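PDB 5URP: toxin 2A from Paenibacillus larvae, which probably transfers ADP-ribose from NAD+ to a host target protein, acting as a virulence factor of this bacterium. Local coordinates for residues K34-K39 / D99-Y104; E73-G76 / M81-K84; I110-E115 / K136-T141; N118-M121 / K125-G128. All blocks are in the same frame, centred on the assembly; numbering follows the deposited sequence.

Contact 1. Residues K34-K39 / D99-Y104; sequences KKWGKK and DSVTVY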
loop_
_atom_site.group_PDB
_atom_site.type_symbol
_atom_site.label_atom_id
_atom_site.label_comp_id
_atom_site.label_asym_id
_atom_site.label_seq_id
_atom_site.Cartn_x
_atom_site.Cartn_y
_atom_site.Cartn_z
ATOM N N LYS A 34 -8.691 5.262 13.218
ATOM C CA LYS A 34 -7.784 4.851 14.277
ATOM C C LYS A 34 -8.469 3.890 15.254
ATOM O O LYS A 34 -7.878 2.883 15.667
ATOM C CB LYS A 34 -7.271 6.103 14.965
ATOM C CG LYS A 34 -5.903 6.043 15.560
ATOM C CD LYS A 34 -5.432 7.467 15.869
ATOM C CE LYS A 34 -4.772 7.577 17.236
ATOM N NZ LYS A 34 -3.422 6.946 17.289
ATOM N N LYS A 35 -9.725 4.164 15.619
ATOM C CA LYS A 35 -10.438 3.271 16.537
ATOM C C LYS A 35 -10.628 1.876 15.945
ATOM O O LYS A 35 -10.506 0.864 16.660
ATOM C CB LYS A 35 -11.798 3.876 16.899
ATOM C CG LYS A 35 -12.742 2.920 17.651
ATOM C CD LYS A 35 -13.952 3.652 18.253
ATOM C CE LYS A 35 -14.763 2.734 19.167
ATOM N NZ LYS A 35 -13.939 2.135 20.278
ATOM N N TRP A 36 -10.983 1.803 14.656
ATOM C CA TRP A 36 -11.191 0.523 13.986
ATOM C C TRP A 36 -9.887 -0.239 13.878
ATOM O O TRP A 36 -9.825 -1.442 14.179
ATOM C CB TRP A 36 -11.783 0.756 12.600
ATOM C CG TRP A 36 -12.016 -0.481 11.802
ATOM C CD1 TRP A 36 -13.188 -1.190 11.716
ATOM C CD2 TRP A 36 -11.075 -1.162 10.958
ATOM N NE1 TRP A 36 -13.032 -2.262 10.872
ATOM C CE2 TRP A 36 -11.749 -2.279 10.401
ATOM C CE3 TRP A 36 -9.734 -0.948 10.626
ATOM C CZ2 TRP A 36 -11.127 -3.165 9.527
ATOM C CZ3 TRP A 36 -9.114 -1.836 9.766
ATOM C CH2 TRP A 36 -9.812 -2.921 9.216
ATOM N N GLY A 37 -8.825 0.451 13.459
ATOM C CA GLY A 37 -7.552 -0.221 13.270
ATOM C C GLY A 37 -6.990 -0.768 14.566
ATOM O O GLY A 37 -6.437 -1.870 14.599
ATOM N N LYS A 38 -7.138 -0.016 15.654
ATOM C CA LYS A 38 -6.625 -0.470 16.943
ATOM C C LYS A 38 -7.301 -1.756 17.413
ATOM O O LYS A 38 -6.671 -2.563 18.097
ATOM C CB LYS A 38 -6.792 0.612 17.993
ATOM C CG LYS A 38 -5.826 1.755 17.843
ATOM C CD LYS A 38 -6.081 2.798 18.898
ATOM C CE LYS A 38 -5.157 3.988 18.761
ATOM N NZ LYS A 38 -5.595 5.124 19.616
ATOM N N LYS A 39 -8.571 -1.966 17.057
ATOM C CA LYS A 39 -9.237 -3.225 17.392
ATOM C C LYS A 39 -8.615 -4.391 16.640
ATOM O O LYS A 39 -8.457 -5.483 17.198
ATOM C CB LYS A 39 -10.725 -3.131 17.070
ATOM C CG LYS A 39 -11.495 -2.248 18.019
ATOM C CD LYS A 39 -12.943 -2.210 17.610
ATOM C CE LYS A 39 -13.699 -1.124 18.335
ATOM N NZ LYS A 39 -15.121 -1.563 18.535
ATOM N N ASP A 99 -13.667 -7.360 8.454
ATOM C CA ASP A 99 -14.534 -6.697 7.489
ATOM C C ASP A 99 -13.720 -6.358 6.254
ATOM O O ASP A 99 -12.517 -6.137 6.349
ATOM C CB ASP A 99 -15.127 -5.390 8.027
ATOM C CG ASP A 99 -15.534 -5.467 9.483
ATOM O OD1 ASP A 99 -16.540 -6.144 9.769
ATOM O OD2 ASP A 99 -14.864 -4.809 10.328
ATOM N N SER A 100 -14.391 -6.220 5.109
ATOM C CA SER A 100 -13.693 -5.676 3.952
ATOM C C SER A 100 -13.455 -4.188 4.174
ATOM O O SER A 100 -14.271 -3.505 4.795
ATOM C CB SER A 100 -14.477 -5.863 2.669
ATOM O OG SER A 100 -14.878 -7.238 2.540
ATOM N N VAL A 101 -12.344 -3.688 3.639
ATOM C CA VAL A 101 -11.968 -2.301 3.916
ATOM C C VAL A 101 -11.255 -1.710 2.721
ATOM O O VAL A 101 -10.521 -2.395 2.005
ATOM C CB VAL A 101 -11.090 -2.216 5.185
ATOM C CG1 VAL A 101 -9.749 -2.723 4.941
ATOM C CG2 VAL A 101 -11.045 -0.791 5.718
ATOM N N THR A 102 -11.446 -0.400 2.555
ATOM C CA THR A 102 -10.770 0.380 1.538
ATOM C C THR A 102 -9.542 1.032 2.161
ATOM O O THR A 102 -9.616 1.569 3.269
ATOM C CB THR A 102 -11.708 1.453 0.987
ATOM O OG1 THR A 102 -12.858 0.831 0.422
ATOM C CG2 THR A 102 -11.020 2.269 -0.094
ATOM N N VAL A 103 -8.422 0.943 1.463
ATOM C CA VAL A 103 -7.205 1.618 1.880
ATOM C C VAL A 103 -6.683 2.457 0.714
ATOM O O VAL A 103 -7.126 2.339 -0.419
ATOM C CB VAL A 103 -6.125 0.654 2.380
ATOM C CG1 VAL A 103 -6.603 -0.093 3.632
ATOM C CG2 VAL A 103 -5.680 -0.329 1.264
ATOM N N TYR A 104 -5.744 3.338 1.036
ATOM C CA TYR A 104 -5.245 4.345 0.099
ATOM C C TYR A 104 -3.729 4.312 0.038
ATOM O O TYR A 104 -3.055 4.060 1.044
ATOM C CB TYR A 104 -5.717 5.746 0.542
ATOM C CG TYR A 104 -7.207 5.887 0.530
ATOM C CD1 TYR A 104 -7.868 6.295 -0.622
ATOM C CD2 TYR A 104 -7.956 5.602 1.653
ATOM C CE1 TYR A 104 -9.222 6.400 -0.660
ATOM C CE2 TYR A 104 -9.350 5.720 1.644
ATOM C CZ TYR A 104 -9.975 6.110 0.470
ATOM O OH TYR A 104 -11.331 6.261 0.440
#
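W36 and D99 mark the nearest approach of the two backbones, their CA atoms still 10.3 Å apart, so helix 30-45 and the lead-in to strand 101-107 meet through side chains alone. In this ADP-ribosyltransferase exoenzyme fold, the contact joins an N-terminal helix to an outermost strand of the five-stranded mixed sheet. The indole of W36 spans the gap: with CG anti to the backbone N (chi1 179°), the ring is carried off the helix toward the strand. V101 meets the benzo end of that ring, its CG2 approaching obliquely to 4.3 Å from CH2 of W36, which makes this a light apolar touch. D99 instead comes to the pyrrole edge. F26 also meets the W36 ring, and I24 touches both W36 and D99, so the N-terminal residues pack against the same junction. Strand residue V101 is bonded through its backbone to I170 of strand 164-170, which ties the tryptophan's apolar partner to the sheet. The polar link is one fairly straight hydrogen bond (163° at the hydrogen), in which W36 NE1, donating nearly in its ring plane, reaches the anti side of D99 OD2 at 3.2 Å.

Contact 2. Residues E73-G76 / M81-K84; sequences EGIG and MDKK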
loop_
_atom_site.group_PDB
_atom_site.type_symbol
_atom_site.label_atom_id
_atom_site.label_comp_id
_atom_site.label_asym_id
_atom_site.label_seq_id
_atom_site.Cartn_x
_atom_site.Cartn_y
_atom_site.Cartn_z
ATOM N N GLU A 73 16.274 -7.697 -6.459
ATOM C CA GLU A 73 17.170 -8.827 -6.225
ATOM C C GLU A 73 16.434 -10.114 -5.914
ATOM O O GLU A 73 16.815 -11.176 -6.415
ATOM C CB GLU A 73 18.121 -8.529 -5.056
ATOM C CG GLU A 73 18.861 -7.204 -5.144
ATOM C CD GLU A 73 19.850 -7.164 -6.287
ATOM O OE1 GLU A 73 19.984 -8.184 -7.001
ATOM O OE2 GLU A 73 20.499 -6.111 -6.467
ATOM N N GLY A 74 15.394 -10.038 -5.099
ATOM C CA GLY A 74 14.668 -11.208 -4.676
ATOM C C GLY A 74 15.389 -11.973 -3.579
ATOM O O GLY A 74 16.583 -11.814 -3.332
ATOM N N ILE A 75 14.623 -12.849 -2.933
ATOM C CA ILE A 75 15.136 -13.663 -1.842
ATOM C C ILE A 75 16.332 -14.498 -2.299
ATOM O O ILE A 75 16.416 -14.933 -3.452
ATOM C CB ILE A 75 14.001 -14.563 -1.318
ATOM C CG1 ILE A 75 12.819 -13.705 -0.852
ATOM C CG2 ILE A 75 14.486 -15.466 -0.202
ATOM C CD1 ILE A 75 13.168 -12.682 0.179
ATOM N N GLY A 76 17.264 -14.730 -1.373
ATOM C CA GLY A 76 18.436 -15.540 -1.617
ATOM C C GLY A 76 19.723 -14.754 -1.729
ATOM O O GLY A 76 20.804 -15.333 -1.561
ATOM N N MET A 81 18.969 -9.729 5.039
ATOM C CA MET A 81 17.711 -9.210 4.525
ATOM C C MET A 81 16.648 -10.299 4.495
ATOM O O MET A 81 15.503 -10.059 4.882
ATOM C CB MET A 81 17.911 -8.620 3.133
ATOM C CG MET A 81 18.763 -7.371 3.134
ATOM S SD MET A 81 17.780 -5.965 3.676
ATOM C CE MET A 81 16.906 -5.593 2.179
ATOM N N ASP A 82 17.015 -11.508 4.056
ATOM C CA ASP A 82 16.039 -12.596 3.986
ATOM C C ASP A 82 15.459 -12.905 5.361
ATOM O O ASP A 82 14.277 -13.244 5.484
ATOM C CB ASP A 82 16.687 -13.848 3.384
ATOM C CG ASP A 82 17.085 -13.657 1.934
ATOM O OD1 ASP A 82 16.615 -12.660 1.328
ATOM O OD2 ASP A 82 17.861 -14.479 1.411
ATOM N N LYS A 83 16.293 -12.827 6.399
ATOM C CA LYS A 83 15.843 -13.046 7.772
ATOM C C LYS A 83 14.784 -12.034 8.184
ATOM O O LYS A 83 13.797 -12.384 8.842
ATOM C CB LYS A 83 17.056 -12.966 8.697
ATOM C CG LYS A 83 16.774 -12.833 10.188
ATOM C CD LYS A 83 18.063 -12.449 10.955
ATOM C CE LYS A 83 18.478 -10.972 10.733
ATOM N NZ LYS A 83 17.509 -9.997 11.339
ATOM N N LYS A 84 14.980 -10.764 7.829
ATOM C CA LYS A 84 13.969 -9.753 8.123
ATOM C C LYS A 84 12.666 -10.043 7.397
ATOM O O LYS A 84 11.575 -9.890 7.958
ATOM C CB LYS A 84 14.475 -8.372 7.712
ATOM C CG LYS A 84 15.749 -7.937 8.353
ATOM C CD LYS A 84 15.953 -6.452 8.039
ATOM C CE LYS A 84 17.053 -5.847 8.878
ATOM N NZ LYS A 84 18.320 -5.872 8.111
#
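D82 takes the backbone N-H of G76 on its carboxylate, the main bond running from G76 N to D82 OD2 at 2.9 Å. The donor arrives on the syn side of OD2 but 30° out of the carboxylate plane, and the bond is bent to 140° at the hydrogen. A second, weak bond from the same G76 N reaches D82 OD1 at 3.5 Å, so one amide is shared unequally by both oxygens. OD1 has a further partner in the hydroxyl of Y69 on helix 64-72; the carboxylate thus links the loop to the helix before it as well as to its own helix 79-92. Two attachments of this kind probably limit rotation of the carboxylate about chi2. Around this polar centre, I75 lies alongside the acid: its CG2 is 3.8 Å from D82 CG, and its CD1 is 3.6 Å from D82 OD1. Both branches therefore touch the carboxylate, covering part of it with hydrocarbon, while I75 also packs on L70. The backbones are close here, with the CA atoms of I75 and D82 6.0 Å apart. G74, with positive phi, is the first residue to leave helical angles after helix 64-72. The arrangement is a short surface connection between two consecutive helices of the N-terminal helical region, in which an aspartate in the first turn of the second helix holds the linker's backbone.

Contact 3. Residues I110-E115 / K136-T141; sequences IIFGKE and KEFEGT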
loop_
_atom_site.group_PDB
_atom_site.type_symbol
_atom_site.label_atom_id
_atom_site.label_comp_id
_atom_site.label_asym_id
_atom_site.label_seq_id
_atom_site.Cartn_x
_atom_site.Cartn_y
_atom_site.Cartn_z
ATOM N N ILE A 110 5.609 4.338 -11.237
ATOM C CA ILE A 110 6.409 3.117 -11.173
ATOM C C ILE A 110 5.529 1.877 -11.220
ATOM O O ILE A 110 5.928 0.850 -11.779
ATOM C CB ILE A 110 7.296 3.129 -9.908
ATOM C CG1 ILE A 110 8.350 2.027 -9.980
ATOM C CG2 ILE A 110 6.460 2.961 -8.642
ATOM C CD1 ILE A 110 9.383 2.259 -11.024
ATOM N N ILE A 111 4.327 1.936 -10.647
ATOM C CA ILE A 111 3.479 0.747 -10.613
ATOM C C ILE A 111 3.178 0.249 -12.008
ATOM O O ILE A 111 2.795 -0.914 -12.180
ATOM C CB ILE A 111 2.170 1.003 -9.841
ATOM C CG1 ILE A 111 1.306 2.054 -10.538
ATOM C CG2 ILE A 111 2.489 1.362 -8.412
ATOM C CD1 ILE A 111 -0.087 2.134 -9.980
ATOM N N PHE A 112 3.355 1.094 -13.019
ATOM C CA PHE A 112 3.081 0.736 -14.399
ATOM C C PHE A 112 4.343 0.323 -15.137
ATOM O O PHE A 112 4.299 0.124 -16.355
ATOM C CB PHE A 112 2.416 1.911 -15.123
ATOM C CG PHE A 112 1.133 2.348 -14.492
ATOM C CD1 PHE A 112 0.076 1.462 -14.383
ATOM C CD2 PHE A 112 0.984 3.626 -13.983
ATOM C CE1 PHE A 112 -1.105 1.848 -13.784
ATOM C CE2 PHE A 112 -0.212 4.023 -13.370
ATOM C CZ PHE A 112 -1.248 3.134 -13.275
ATOM N N GLY A 113 5.454 0.200 -14.428
ATOM C CA GLY A 113 6.756 -0.028 -15.018
ATOM C C GLY A 113 7.595 1.232 -14.988
ATOM O O GLY A 113 7.084 2.355 -15.047
ATOM N N LYS A 114 8.913 1.046 -14.890
ATOM C CA LYS A 114 9.825 2.178 -14.796
ATOM C C LYS A 114 9.684 3.134 -15.973
ATOM O O LYS A 114 10.006 4.318 -15.833
ATOM C CB LYS A 114 11.272 1.678 -14.702
ATOM C CG LYS A 114 11.568 0.796 -13.485
ATOM C CD LYS A 114 13.056 0.441 -13.403
ATOM C CE LYS A 114 13.385 -0.382 -12.161
ATOM N NZ LYS A 114 13.078 0.354 -10.901
ATOM N N GLU A 115 9.212 2.660 -17.126
ATOM C CA GLU A 115 9.178 3.524 -18.301
ATOM C C GLU A 115 8.114 4.602 -18.176
ATOM O O GLU A 115 8.274 5.689 -18.737
ATOM C CB GLU A 115 8.955 2.702 -19.575
ATOM C CG GLU A 115 7.603 2.009 -19.692
ATOM C CD GLU A 115 7.619 0.588 -19.161
ATOM O OE1 GLU A 115 8.462 0.274 -18.291
ATOM O OE2 GLU A 115 6.786 -0.220 -19.622
ATOM N N LYS A 136 -5.884 2.453 -21.298
ATOM C CA LYS A 136 -6.088 1.378 -22.258
ATOM C C LYS A 136 -5.208 0.170 -21.949
ATOM O O LYS A 136 -5.629 -0.973 -22.160
ATOM C CB LYS A 136 -5.813 1.890 -23.666
ATOM C CG LYS A 136 -5.883 0.779 -24.739
ATOM C CD LYS A 136 -6.644 1.206 -25.982
ATOM C CE LYS A 136 -6.861 0.030 -26.932
ATOM N NZ LYS A 136 -7.713 0.386 -28.115
ATOM N N GLU A 137 -3.994 0.395 -21.442
ATOM C CA GLU A 137 -3.026 -0.684 -21.251
ATOM C C GLU A 137 -3.230 -1.448 -19.943
ATOM O O GLU A 137 -2.941 -2.646 -19.895
ATOM C CB GLU A 137 -1.604 -0.112 -21.315
ATOM C CG GLU A 137 -0.482 -1.099 -21.013
ATOM C CD GLU A 137 0.909 -0.615 -21.476
ATOM O OE1 GLU A 137 0.996 0.403 -22.202
ATOM O OE2 GLU A 137 1.924 -1.267 -21.119
ATOM N N PHE A 138 -3.721 -0.796 -18.879
ATOM C CA PHE A 138 -3.708 -1.383 -17.542
ATOM C C PHE A 138 -5.076 -1.577 -16.912
ATOM O O PHE A 138 -5.187 -2.359 -15.964
ATOM C CB PHE A 138 -2.846 -0.530 -16.592
ATOM C CG PHE A 138 -1.387 -0.582 -16.932
ATOM C CD1 PHE A 138 -0.599 -1.637 -16.499
ATOM C CD2 PHE A 138 -0.811 0.411 -17.717
ATOM C CE1 PHE A 138 0.733 -1.697 -16.835
ATOM C CE2 PHE A 138 0.521 0.355 -18.066
ATOM C CZ PHE A 138 1.300 -0.697 -17.622
ATOM N N GLU A 139 -6.108 -0.886 -17.370
ATOM C CA GLU A 139 -7.438 -1.169 -16.857
ATOM C C GLU A 139 -7.817 -2.593 -17.232
ATOM O O GLU A 139 -7.588 -3.039 -18.359
ATOM C CB GLU A 139 -8.448 -0.183 -17.433
ATOM C CG GLU A 139 -9.386 0.419 -16.429
ATOM C CD GLU A 139 -10.371 1.408 -17.050
ATOM O OE1 GLU A 139 -11.098 1.053 -18.010
ATOM O OE2 GLU A 139 -10.438 2.539 -16.553
ATOM N N GLY A 140 -8.371 -3.314 -16.270
ATOM C CA GLY A 140 -8.736 -4.696 -16.507
ATOM C C GLY A 140 -7.555 -5.633 -16.518
ATOM O O GLY A 140 -7.616 -6.699 -17.140
ATOM N N THR A 141 -6.476 -5.278 -15.837
ATOM C CA THR A 141 -5.327 -6.155 -15.708
ATOM C C THR A 141 -4.963 -6.281 -14.245
ATOM O O THR A 141 -5.336 -5.455 -13.398
ATOM C CB THR A 141 -4.126 -5.654 -16.496
ATOM O OG1 THR A 141 -3.518 -4.546 -15.801
ATOM C CG2 THR A 141 -4.554 -5.227 -17.884
#
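F112 and F138 both place CG anti to their own carbonyl carbon (chi1 -59° and -68°), and these torsions bring their phenyl groups together from backbones whose CA atoms stand 7.8 Å apart. The rings are neither stacked nor edge-to-face: their centroids are 4.8 Å apart and the planes are inclined at 49°. One corner of F112 does most of the touching. Its CD1 sits over the centre of one face of F138, 3.6 Å from F138 CG, while CB of F112 adds a CH-pi contact over the same ring, 4.2 Å from its centroid. The far end of F138 slips past the side chain to the main chain, where its CZ lies 3.4 Å from F112 O. On the opposite face of the F138 ring lies CG of E137, offset toward the rim, so the ring is held between its helical neighbour and F112. I111 CG1 similarly covers the centre of one face of F112. Beyond the rings, a type II beta turn from F138 to T141 ends the helix, so F138 O is gripped twice, by T141 OG1 at 2.8 Å and more weakly by T141 N. The aromatic pair thus joins the 3-10 turn after strand 101-107 to the C-terminal end of helix 128-138, just before strand 142-145. Beneath it runs the five-stranded sheet: F112 rests on L215 and V217 of strand 214-221, and F138 on I204 of strand 197-207.

Contact 4. Residues N118-M121 / K125-G128; sequences NTLM and KVNG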
loop_
_atom_site.group_PDB
_atom_site.type_symbol
_atom_site.label_atom_id
_atom_site.label_comp_id
_atom_site.label_asym_id
_atom_site.label_seq_id
_atom_site.Cartn_x
_atom_site.Cartn_y
_atom_site.Cartn_z
ATOM N N ASN A 118 7.660 9.297 -14.317
ATOM C CA ASN A 118 8.175 10.596 -14.753
ATOM C C ASN A 118 7.651 11.006 -16.122
ATOM O O ASN A 118 8.123 11.994 -16.690
ATOM C CB ASN A 118 9.706 10.621 -14.781
ATOM C CG ASN A 118 10.320 10.090 -13.504
ATOM O OD1 ASN A 118 11.065 9.108 -13.520
ATOM N ND2 ASN A 118 10.011 10.737 -12.386
ATOM N N THR A 119 6.698 10.261 -16.675
ATOM C CA THR A 119 6.030 10.628 -17.912
ATOM C C THR A 119 4.602 11.099 -17.678
ATOM O O THR A 119 3.968 11.607 -18.607
ATOM C CB THR A 119 6.009 9.428 -18.871
ATOM O OG1 THR A 119 5.046 8.470 -18.407
ATOM C CG2 THR A 119 7.368 8.750 -18.919
ATOM N N LEU A 120 4.085 10.957 -16.462
ATOM C CA LEU A 120 2.666 11.174 -16.229
ATOM C C LEU A 120 2.317 12.655 -16.202
ATOM O O LEU A 120 1.243 13.050 -16.675
ATOM C CB LEU A 120 2.255 10.505 -14.918
ATOM C CG LEU A 120 0.773 10.414 -14.591
ATOM C CD1 LEU A 120 -0.043 9.864 -15.755
ATOM C CD2 LEU A 120 0.614 9.525 -13.368
ATOM N N MET A 121 3.213 13.485 -15.676
ATOM C CA MET A 121 2.885 14.856 -15.331
ATOM C C MET A 121 3.524 15.815 -16.317
ATOM O O MET A 121 4.666 15.618 -16.749
ATOM C CB MET A 121 3.355 15.197 -13.912
ATOM C CG MET A 121 2.716 14.362 -12.809
ATOM S SD MET A 121 0.914 14.467 -12.788
ATOM C CE MET A 121 0.688 16.193 -12.367
ATOM N N LYS A 125 -0.582 19.308 -14.280
ATOM C CA LYS A 125 -1.634 18.655 -15.046
ATOM C C LYS A 125 -1.166 17.266 -15.463
ATOM O O LYS A 125 0.016 17.056 -15.753
ATOM C CB LYS A 125 -2.008 19.481 -16.286
ATOM C CG LYS A 125 -2.365 20.947 -15.990
ATOM C CD LYS A 125 -3.853 21.250 -16.182
ATOM C CE LYS A 125 -4.294 22.533 -15.453
ATOM N NZ LYS A 125 -4.454 22.350 -13.967
ATOM N N VAL A 126 -2.080 16.314 -15.482
ATOM C CA VAL A 126 -1.743 15.001 -16.012
ATOM C C VAL A 126 -1.696 15.105 -17.527
ATOM O O VAL A 126 -2.563 15.732 -18.145
ATOM C CB VAL A 126 -2.750 13.929 -15.553
ATOM C CG1 VAL A 126 -2.565 12.651 -16.374
ATOM C CG2 VAL A 126 -2.567 13.607 -14.092
ATOM N N ASN A 127 -0.663 14.519 -18.126
ATOM C CA ASN A 127 -0.562 14.428 -19.581
ATOM C C ASN A 127 -1.691 13.538 -20.107
ATOM O O ASN A 127 -1.725 12.338 -19.827
ATOM C CB ASN A 127 0.814 13.885 -19.955
ATOM C CG ASN A 127 1.030 13.839 -21.451
ATOM O OD1 ASN A 127 0.163 13.375 -22.198
ATOM N ND2 ASN A 127 2.175 14.319 -21.900
ATOM N N GLY A 128 -2.633 14.129 -20.850
ATOM C CA GLY A 128 -3.850 13.413 -21.201
ATOM C C GLY A 128 -3.612 12.247 -22.138
ATOM O O GLY A 128 -4.306 11.229 -22.063
#
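L120, V126 and N127 form the tight part of this contact, whereas K125, whose first side-chain bond points away from segment 118-121, is exposed. A single backbone hydrogen bond joins the segments: N127 N donates to L120 O at 2.8 Å, 167° at the hydrogen and nearly along the C=O axis. Beside the bond, N127 CB is 3.4 Å from L120 O. Next to it, M121 and V126 form an antiparallel non-hydrogen-bonded pair with CA atoms 4.7 Å apart. The leucine has CG anti to its N (chi1 -170°), which lets CD1 approach CG1 of V126 at 3.8 Å on the buried side. The other methyl of V126 belongs to M121: CG2 is 3.8 Å from the sulfur SD of M121. Although the first bond of the M121 side chain leads away from the other strand, bends at chi2 and chi3 fold the chain back, bringing CE to 3.6 Å from K125 O. V126 is therefore touched through one branch by leucine and through the other by methionine. The looser side, besides K125, is the rim at T119, whose O comes only within 4.1 Å of N127 CB. The N127 carboxamide is engaged elsewhere, as N-cap of helix 128-138, with OD1 accepting from V130 N. The hairpin of strands 121-122 and 125-126 thus leads directly into that helix, which packs back on the hairpin and the residues leading into it: L120 touches I134, V126 touches A131, and T119 touches V130.

How the contacts relate
Along the chain, contact 2 is nested inside the loop closed by contact 1, and contact 4 inside the loop closed by contact 3, so the two pairs follow in series. Contacts 1 and 2 concern the N-terminal helices, with centres 29 Å apart; helix 79-92 of contact 2 leads on to strand 101-107 of contact 1. Contacts 3 and 4 are closer, with centres 14 Å apart, and share helix 128-138: contact 4 leads into its start and contact 3 lies at its end. They lie across the chain's centre from contact 1. All four fall in the ADP-ribosyltransferase family region; contacts 1 and 3 border the five-stranded sheet, while contact 2 lies among the helices and contact 4 in the small hairpin.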